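Local atomic coordinates of glutathione synthetase-like effector 30 (Gpa-GSS30-apo) (Globodera pallida, PDB entry 5OET), a protein that acts as an effector of a plant-parasitic nematode and is built like glutathione synthetase, the ATP-dependent ligase that joins gamma-glutamylcysteine to glycine. Residues Ala104-Gln108 with Leu475-Gly479; Leu144-Leu148 with Met324-Phe328; Ala190-Thr196 with Leu258-Gln264. One frame throughout, in Å; residues are numbered along the deposited sequence.

Contact 1. Residues Ala104-Gln108 with Leu475-Gly479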
loop_
_atom_site.group_PDB
_atom_site.type_symbol
_atom_site.label_atom_id
_atom_site.label_comp_id
_atom_site.label_asym_id
_atom_site.label_seq_id
_atom_site.Cartn_x
_atom_site.Cartn_y
_atom_site.Cartn_z
ATOM N N ALA A 104 4.901 25.311 16.050
ATOM C CA ALA A 104 5.294 25.098 14.648
ATOM C C ALA A 104 4.107 25.095 13.662
ATOM O O ALA A 104 4.170 25.672 12.572
ATOM C CB ALA A 104 6.061 23.797 14.507
ATOM N N VAL A 105 3.042 24.406 14.043
ATOM C CA VAL A 105 1.819 24.386 13.262
ATOM C C VAL A 105 1.253 25.789 13.115
ATOM O O VAL A 105 0.874 26.152 12.027
ATOM C CB VAL A 105 0.774 23.440 13.888
ATOM C CG1 VAL A 105 -0.627 23.693 13.337
ATOM C CG2 VAL A 105 1.201 21.997 13.658
ATOM N N ASP A 106 1.216 26.561 14.200
ATOM C CA ASP A 106 0.599 27.891 14.197
ATOM C C ASP A 106 1.323 28.934 13.335
ATOM O O ASP A 106 0.687 29.849 12.823
ATOM C CB ASP A 106 0.472 28.448 15.634
ATOM C CG ASP A 106 -0.595 27.726 16.473
ATOM O OD1 ASP A 106 -1.568 27.181 15.882
ATOM O OD2 ASP A 106 -0.449 27.699 17.731
ATOM N N VAL A 107 2.641 28.805 13.191
ATOM C CA VAL A 107 3.436 29.816 12.490
ATOM C C VAL A 107 3.498 29.573 10.968
ATOM O O VAL A 107 3.990 30.428 10.208
ATOM C CB VAL A 107 4.846 29.946 13.123
ATOM C CG1 VAL A 107 5.781 28.813 12.701
ATOM C CG2 VAL A 107 5.448 31.302 12.816
ATOM N N GLN A 108 2.976 28.424 10.521
ATOM C CA GLN A 108 3.062 28.035 9.112
ATOM C C GLN A 108 2.389 29.030 8.189
ATOM O O GLN A 108 2.949 29.373 7.165
ATOM C CB GLN A 108 2.491 26.624 8.871
ATOM C CG GLN A 108 2.931 25.998 7.546
ATOM C CD GLN A 108 4.457 25.923 7.380
ATOM O OE1 GLN A 108 4.961 25.885 6.260
ATOM N NE2 GLN A 108 5.202 25.903 8.503
ATOM N N LEU A 475 10.911 17.877 13.105
ATOM C CA LEU A 475 9.502 18.115 12.763
ATOM C C LEU A 475 9.368 18.930 11.488
ATOM O O LEU A 475 9.893 20.015 11.414
ATOM C CB LEU A 475 8.855 18.898 13.898
ATOM C CG LEU A 475 7.388 19.284 13.812
ATOM C CD1 LEU A 475 6.487 18.059 13.907
ATOM C CD2 LEU A 475 7.094 20.278 14.926
ATOM N N GLY A 476 8.651 18.412 10.500
ATOM C CA GLY A 476 8.376 19.141 9.253
ATOM C C GLY A 476 6.916 19.543 9.189
ATOM O O GLY A 476 6.043 18.687 9.284
ATOM N N ILE A 477 6.639 20.831 9.045
ATOM C CA ILE A 477 5.271 21.289 8.892
ATOM C C ILE A 477 4.994 21.652 7.434
ATOM O O ILE A 477 5.656 22.534 6.886
ATOM C CB ILE A 477 5.002 22.524 9.761
ATOM C CG1 ILE A 477 5.266 22.223 11.240
ATOM C CG2 ILE A 477 3.578 23.017 9.550
ATOM C CD1 ILE A 477 4.411 21.125 11.839
ATOM N N PHE A 478 3.999 20.999 6.840
ATOM C CA PHE A 478 3.521 21.320 5.494
ATOM C C PHE A 478 2.449 22.401 5.457
ATOM O O PHE A 478 1.559 22.409 6.283
ATOM C CB PHE A 478 2.901 20.081 4.848
ATOM C CG PHE A 478 3.876 18.990 4.574
ATOM C CD1 PHE A 478 4.585 18.962 3.385
ATOM C CD2 PHE A 478 4.071 17.975 5.497
ATOM C CE1 PHE A 478 5.476 17.945 3.109
ATOM C CE2 PHE A 478 4.979 16.956 5.237
ATOM C CZ PHE A 478 5.680 16.933 4.038
ATOM N N GLY A 479 2.519 23.272 4.456
ATOM C CA GLY A 479 1.411 24.173 4.107
ATOM C C GLY A 479 1.493 24.670 2.668
ATOM O O GLY A 479 2.589 24.846 2.132
#

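Contact 2. Residues Leu144-Leu148 with Met324-Phe328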
loop_
_atom_site.group_PDB
_atom_site.type_symbol
_atom_site.label_atom_id
_atom_site.label_comp_id
_atom_site.label_asym_id
_atom_site.label_seq_id
_atom_site.Cartn_x
_atom_site.Cartn_y
_atom_site.Cartn_z
ATOM N N LEU A 144 20.616 31.372 -12.270
ATOM C CA LEU A 144 19.173 31.579 -12.062
ATOM C C LEU A 144 18.732 33.018 -12.324
ATOM O O LEU A 144 17.689 33.245 -12.944
ATOM C CB LEU A 144 18.765 31.168 -10.641
ATOM C CG LEU A 144 17.274 31.227 -10.281
ATOM C CD1 LEU A 144 16.419 30.397 -11.245
ATOM C CD2 LEU A 144 17.080 30.766 -8.838
ATOM N N VAL A 145 19.512 33.983 -11.846
ATOM C CA VAL A 145 19.229 35.402 -12.126
ATOM C C VAL A 145 19.260 35.684 -13.633
ATOM O O VAL A 145 18.340 36.293 -14.156
ATOM C CB VAL A 145 20.200 36.345 -11.369
ATOM C CG1 VAL A 145 20.153 37.774 -11.913
ATOM C CG2 VAL A 145 19.876 36.334 -9.883
ATOM N N LYS A 146 20.323 35.242 -14.306
ATOM C CA LYS A 146 20.459 35.354 -15.775
ATOM C C LYS A 146 19.166 34.919 -16.488
ATOM O O LYS A 146 18.688 35.620 -17.368
ATOM C CB LYS A 146 21.696 34.550 -16.241
ATOM C CG LYS A 146 21.783 34.119 -17.703
ATOM C CD LYS A 146 21.845 35.275 -18.688
ATOM C CE LYS A 146 21.696 34.745 -20.119
ATOM N NZ LYS A 146 21.780 35.792 -21.185
ATOM N N ARG A 147 18.599 33.786 -16.077
ATOM C CA ARG A 147 17.358 33.268 -16.659
ATOM C C ARG A 147 16.147 34.171 -16.388
ATOM O O ARG A 147 15.512 34.651 -17.325
ATOM C CB ARG A 147 17.058 31.874 -16.122
ATOM C CG ARG A 147 18.078 30.817 -16.490
ATOM C CD ARG A 147 17.762 30.179 -17.824
ATOM N NE ARG A 147 18.606 29.006 -18.031
ATOM C CZ ARG A 147 18.491 28.147 -19.041
ATOM N NH1 ARG A 147 17.563 28.312 -19.986
ATOM N NH2 ARG A 147 19.311 27.104 -19.101
ATOM N N LEU A 148 15.840 34.401 -15.112
ATOM C CA LEU A 148 14.691 35.230 -14.695
ATOM C C LEU A 148 14.661 36.613 -15.378
ATOM O O LEU A 148 13.591 37.163 -15.643
ATOM C CB LEU A 148 14.682 35.391 -13.164
ATOM C CG LEU A 148 13.934 34.367 -12.302
ATOM C CD1 LEU A 148 14.138 32.944 -12.767
ATOM C CD2 LEU A 148 14.362 34.484 -10.854
ATOM N N MET A 324 16.110 21.471 -18.944
ATOM C CA MET A 324 16.377 22.730 -18.224
ATOM C C MET A 324 16.006 23.994 -19.014
ATOM O O MET A 324 15.425 24.929 -18.451
ATOM C CB MET A 324 17.851 22.825 -17.762
ATOM C CG MET A 324 18.152 23.930 -16.728
ATOM S SD MET A 324 17.266 23.866 -15.122
ATOM C CE MET A 324 17.950 25.324 -14.335
ATOM N N ASP A 325 16.378 24.037 -20.293
ATOM C CA ASP A 325 15.825 25.013 -21.259
ATOM C C ASP A 325 14.310 24.846 -21.349
ATOM O O ASP A 325 13.554 25.822 -21.356
ATOM C CB ASP A 325 16.414 24.810 -22.670
ATOM C CG ASP A 325 17.663 25.652 -22.946
ATOM O OD1 ASP A 325 18.230 26.246 -22.007
ATOM O OD2 ASP A 325 18.083 25.712 -24.127
ATOM N N LEU A 326 13.883 23.588 -21.447
ATOM C CA LEU A 326 12.480 23.202 -21.362
ATOM C C LEU A 326 11.824 23.725 -20.089
ATOM O O LEU A 326 10.725 24.276 -20.157
ATOM C CB LEU A 326 12.347 21.683 -21.417
ATOM C CG LEU A 326 10.930 21.104 -21.356
ATOM C CD1 LEU A 326 10.111 21.566 -22.563
ATOM C CD2 LEU A 326 11.018 19.593 -21.274
ATOM N N ASN A 327 12.483 23.534 -18.943
ATOM C CA ASN A 327 11.989 24.052 -17.642
ATOM C C ASN A 327 11.615 25.541 -17.655
ATOM O O ASN A 327 10.628 25.926 -17.039
ATOM C CB ASN A 327 12.982 23.790 -16.480
ATOM C CG ASN A 327 12.531 22.668 -15.548
ATOM O OD1 ASN A 327 11.521 22.786 -14.824
ATOM N ND2 ASN A 327 13.294 21.581 -15.545
ATOM N N PHE A 328 12.390 26.368 -18.350
ATOM C CA PHE A 328 12.097 27.808 -18.410
ATOM C C PHE A 328 11.155 28.157 -19.560
ATOM O O PHE A 328 10.421 29.140 -19.463
ATOM C CB PHE A 328 13.391 28.635 -18.409
ATOM C CG PHE A 328 14.021 28.752 -17.039
ATOM C CD1 PHE A 328 14.724 27.677 -16.483
ATOM C CD2 PHE A 328 13.888 29.917 -16.289
ATOM C CE1 PHE A 328 15.286 27.769 -15.215
ATOM C CE2 PHE A 328 14.461 30.022 -15.027
ATOM C CZ PHE A 328 15.163 28.947 -14.490
#

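Contact 3. Residues Ala190-Thr196 with Leu258-Gln264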
loop_
_atom_site.group_PDB
_atom_site.type_symbol
_atom_site.label_atom_id
_atom_site.label_comp_id
_atom_site.label_asym_id
_atom_site.label_seq_id
_atom_site.Cartn_x
_atom_site.Cartn_y
_atom_site.Cartn_z
ATOM N N ALA A 190 10.359 20.413 -5.276
ATOM C CA ALA A 190 10.220 18.956 -5.354
ATOM C C ALA A 190 10.282 18.379 -3.955
ATOM O O ALA A 190 11.280 17.802 -3.537
ATOM C CB ALA A 190 11.286 18.344 -6.255
ATOM N N ILE A 191 9.172 18.533 -3.254
ATOM C CA ILE A 191 9.094 18.249 -1.841
ATOM C C ILE A 191 8.841 16.771 -1.611
ATOM O O ILE A 191 7.918 16.200 -2.191
ATOM C CB ILE A 191 7.966 19.088 -1.186
ATOM C CG1 ILE A 191 8.402 20.551 -1.092
ATOM C CG2 ILE A 191 7.640 18.598 0.222
ATOM C CD1 ILE A 191 7.232 21.509 -0.931
ATOM N N GLY A 192 9.630 16.173 -0.718
ATOM C CA GLY A 192 9.382 14.816 -0.252
ATOM C C GLY A 192 8.254 14.701 0.758
ATOM O O GLY A 192 7.923 15.650 1.457
ATOM N N SER A 193 7.671 13.508 0.811
ATOM C CA SER A 193 6.750 13.039 1.858
ATOM C C SER A 193 5.316 13.582 1.872
ATOM O O SER A 193 4.654 13.526 2.902
ATOM C CB SER A 193 7.389 13.203 3.231
ATOM O OG SER A 193 8.711 12.697 3.200
ATOM N N PHE A 194 4.801 14.049 0.739
ATOM C CA PHE A 194 3.359 14.295 0.642
ATOM C C PHE A 194 2.498 13.021 0.867
ATOM O O PHE A 194 1.500 13.042 1.621
ATOM C CB PHE A 194 2.996 14.877 -0.720
ATOM C CG PHE A 194 3.373 16.312 -0.899
ATOM C CD1 PHE A 194 2.914 17.284 -0.027
ATOM C CD2 PHE A 194 4.124 16.704 -1.980
ATOM C CE1 PHE A 194 3.239 18.615 -0.206
ATOM C CE2 PHE A 194 4.449 18.036 -2.166
ATOM C CZ PHE A 194 4.009 18.991 -1.272
ATOM N N GLY A 195 2.884 11.936 0.190
ATOM C CA GLY A 195 2.140 10.675 0.216
ATOM C C GLY A 195 2.516 9.782 1.387
ATOM O O GLY A 195 1.649 9.110 1.961
ATOM N N THR A 196 3.796 9.792 1.763
ATOM C CA THR A 196 4.275 8.958 2.872
ATOM C C THR A 196 3.748 9.396 4.251
ATOM O O THR A 196 3.587 8.554 5.151
ATOM C CB THR A 196 5.822 8.876 2.965
ATOM O OG1 THR A 196 6.367 10.137 3.364
ATOM C CG2 THR A 196 6.444 8.437 1.636
ATOM N N LEU A 258 10.111 10.216 -6.266
ATOM C CA LEU A 258 8.875 10.929 -5.982
ATOM C C LEU A 258 7.656 10.289 -6.608
ATOM O O LEU A 258 6.555 10.669 -6.259
ATOM C CB LEU A 258 8.998 12.391 -6.417
ATOM C CG LEU A 258 10.031 13.178 -5.616
ATOM C CD1 LEU A 258 10.159 14.597 -6.143
ATOM C CD2 LEU A 258 9.652 13.210 -4.153
ATOM N N MET A 259 7.855 9.293 -7.461
ATOM C CA MET A 259 6.811 8.785 -8.338
ATOM C C MET A 259 5.569 8.296 -7.610
ATOM O O MET A 259 4.459 8.694 -7.962
ATOM C CB MET A 259 7.355 7.651 -9.204
ATOM C CG MET A 259 6.329 7.047 -10.164
ATOM S SD MET A 259 5.528 8.237 -11.273
ATOM C CE MET A 259 6.969 8.781 -12.202
ATOM N N LEU A 260 5.762 7.420 -6.627
ATOM C CA LEU A 260 4.645 6.877 -5.847
ATOM C C LEU A 260 3.987 7.870 -4.922
ATOM O O LEU A 260 2.821 7.725 -4.643
ATOM C CB LEU A 260 5.046 5.636 -5.035
ATOM C CG LEU A 260 5.439 4.464 -5.908
ATOM C CD1 LEU A 260 5.853 3.294 -5.044
ATOM C CD2 LEU A 260 4.307 4.061 -6.851
ATOM N N GLU A 261 4.721 8.852 -4.430
ATOM C CA GLU A 261 4.098 9.917 -3.667
ATOM C C GLU A 261 3.220 10.716 -4.619
ATOM O O GLU A 261 2.110 11.088 -4.267
ATOM C CB GLU A 261 5.145 10.825 -3.003
ATOM C CG GLU A 261 6.024 10.138 -1.948
ATOM C CD GLU A 261 7.265 10.957 -1.591
ATOM O OE1 GLU A 261 7.082 12.001 -0.947
ATOM O OE2 GLU A 261 8.426 10.596 -1.938
ATOM N N SER A 262 3.721 10.978 -5.821
ATOM C CA SER A 262 2.952 11.675 -6.882
ATOM C C SER A 262 1.652 10.941 -7.240
ATOM O O SER A 262 0.606 11.570 -7.374
ATOM C CB SER A 262 3.794 11.886 -8.157
ATOM O OG SER A 262 4.714 12.966 -8.026
ATOM N N ARG A 263 1.725 9.621 -7.367
ATOM C CA ARG A 263 0.571 8.814 -7.714
ATOM C C ARG A 263 -0.444 8.803 -6.615
ATOM O O ARG A 263 -1.644 8.764 -6.871
ATOM C CB ARG A 263 0.994 7.387 -8.004
ATOM C CG ARG A 263 1.840 7.250 -9.260
ATOM C CD ARG A 263 0.976 7.263 -10.478
ATOM N NE ARG A 263 1.727 6.900 -11.666
ATOM C CZ ARG A 263 1.300 7.075 -12.915
ATOM N NH1 ARG A 263 0.115 7.629 -13.162
ATOM N NH2 ARG A 263 2.075 6.693 -13.928
ATOM N N GLN A 264 0.041 8.822 -5.390
ATOM C CA GLN A 264 -0.821 8.834 -4.202
ATOM C C GLN A 264 -1.546 10.138 -4.036
ATOM O O GLN A 264 -2.636 10.152 -3.473
ATOM C CB GLN A 264 -0.017 8.501 -2.927
ATOM C CG GLN A 264 0.314 7.022 -2.816
ATOM C CD GLN A 264 1.483 6.706 -1.919
ATOM O OE1 GLN A 264 1.981 5.584 -1.931
ATOM N NE2 GLN A 264 1.924 7.673 -1.122
#

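Contact 1. Residues Ala104-Gln108 with Leu475-Gly479
I477 is the main residue that strand 469-484 presents to helix 98-119, and it is met by Q108, A104 and V105. This is helix-on-sheet packing in the alpha/beta architecture of the eukaryotic glutathione synthetase fold: the short axes lie 8.6 Å apart and run 30° from parallel. The two branches of I477 share the work. Its CG1 arm, beside the backbone N with chi1 -59°, leads toward A104 and V105 on the helix, where CG1 lies 3.7 Å from A104 CB and CD1 lies 3.8 Å from V105 CG2; the V105 and I477 side chains cross at about a right angle. CG2 takes the other direction, against the flank of Q108. A104 CB also touches L475 CD2 at 3.7 Å, extending the apolar patch back along the strand. On the flanking strands, A167 and T496 also touch Q108, while F478 turns from the helix toward F194 on the other side of the sheet. No hydrogen bond joins the two segments. Q108 bends at chi2 (56°) and slides past I477 in the opposite sense, its CG 3.6 Å and its NE2 3.5 Å from I477 CG2.

Contact 2. Residues Leu144-Leu148 with Met324-Phe328
R147 lies across F328 and reaches beyond it to D325, joining helix 141-150 to the start of helix 325-331 at the protein surface. The contact combines one salt bridge with packing around one aromatic ring.

The ionic part is end-on. Both terminal nitrogens of R147 converge on a single oxygen: NH1 is 3.0 Å and NH2 3.2 Å from D325 OD1. That oxygen lies close to the guanidinium plane, whereas the carboxylate is turned almost perpendicular to it, 81° between planes. NH1 meets OD1 from above the carboxylate plane, while NH2 comes nearly along the C-O bond.

The CH-pi part uses the methylene chain. R147 CD stands over the centre of the F328 ring, 4.0 Å from its centroid, with CB nearer the rim at CE2. A bend at chi2 (-87°) lays the chain over the face, and the guanidinium stays within 18° of the ring plane as it passes toward M324 and D325.

Purely apolar contacts meet the ring at its edge. L144 CD1 approaches CZ of F328 at 3.8 Å, and L148 CD1 lies 3.7 Å from F328 CE2; both methyls are near the ring plane. Y341 stacks on F328, and helix 342-345 packs against the same two leucines, continuing the apolar packing round the ring.

The chemistry is thus layered: F328 is buried, D325 is exposed, and R147 spans the two, its carbon chain serving the ring and its charge the acid. The ring and the two-nitrogen grip together would restrict rotation of the guanidinium, although a salt bridge in contact with solvent probably adds only modestly to the stability of the fold.

Contact 3. Residues Ala190-Thr196 with Leu258-Gln264
E261 extends from helix 259-270 into the curve of the loop 190-196, its carboxylate directed at the backbone of S193. CG sits beside the backbone N (chi1 -64°) and the chain is stretched beyond it, which carries OE1 to S193 N. A hydrogen bond links them, although its modelled length of 2.4 Å is doubtfully short. On the way, E261 CG passes T196 CG2 at 4.0 Å, the two side chains crossing at a slant. One turn earlier L258 points toward the other limb of the loop, its CD1 methyl meeting A190 CB at 3.9 Å and its CD2 lying against I191 O at 4.0 Å. The CA atoms come nearest at G195 and E261, 4.4 Å apart, where glycine puts no side chain between loop and helix; Q264 lies alongside it. F194 turns away, with I191 CG2 over one face of its ring.

This loop corresponds to one that borders the gamma-glutamylcysteine pocket in related glutathione synthetases, and may line the equivalent pocket here. R314 touches E261 and L258, while R263 on the same helix forms a salt bridge with D56 of the second subunit. The hydrogen bond from R314 to I191 O, with the buried carboxylate facing S193 N, suggests that polar bonding, as well as packing, holds the loop in place beside the helix.

Contacts 1 and 3 meet directly: the ring of F478, on the sheet side turned from helix 98-119, packs on the loop 190-196, with F478 CE1 3.7 Å from I191 CG2 and F478 CD1 3.9 Å from F194 CE1. The central strand therefore carries a helix on one side and the loop of the likely pocket on the other, the contact centres 18 Å apart. Contact 2 is peripheral, its nearest atoms about 10 Å from contact 3 and about 19 Å from contact 1. Along the chain the three are nested, contact 3 within contact 2 and both within contact 1. None supplies H406 or E426, the residues that bind the magnesium ion.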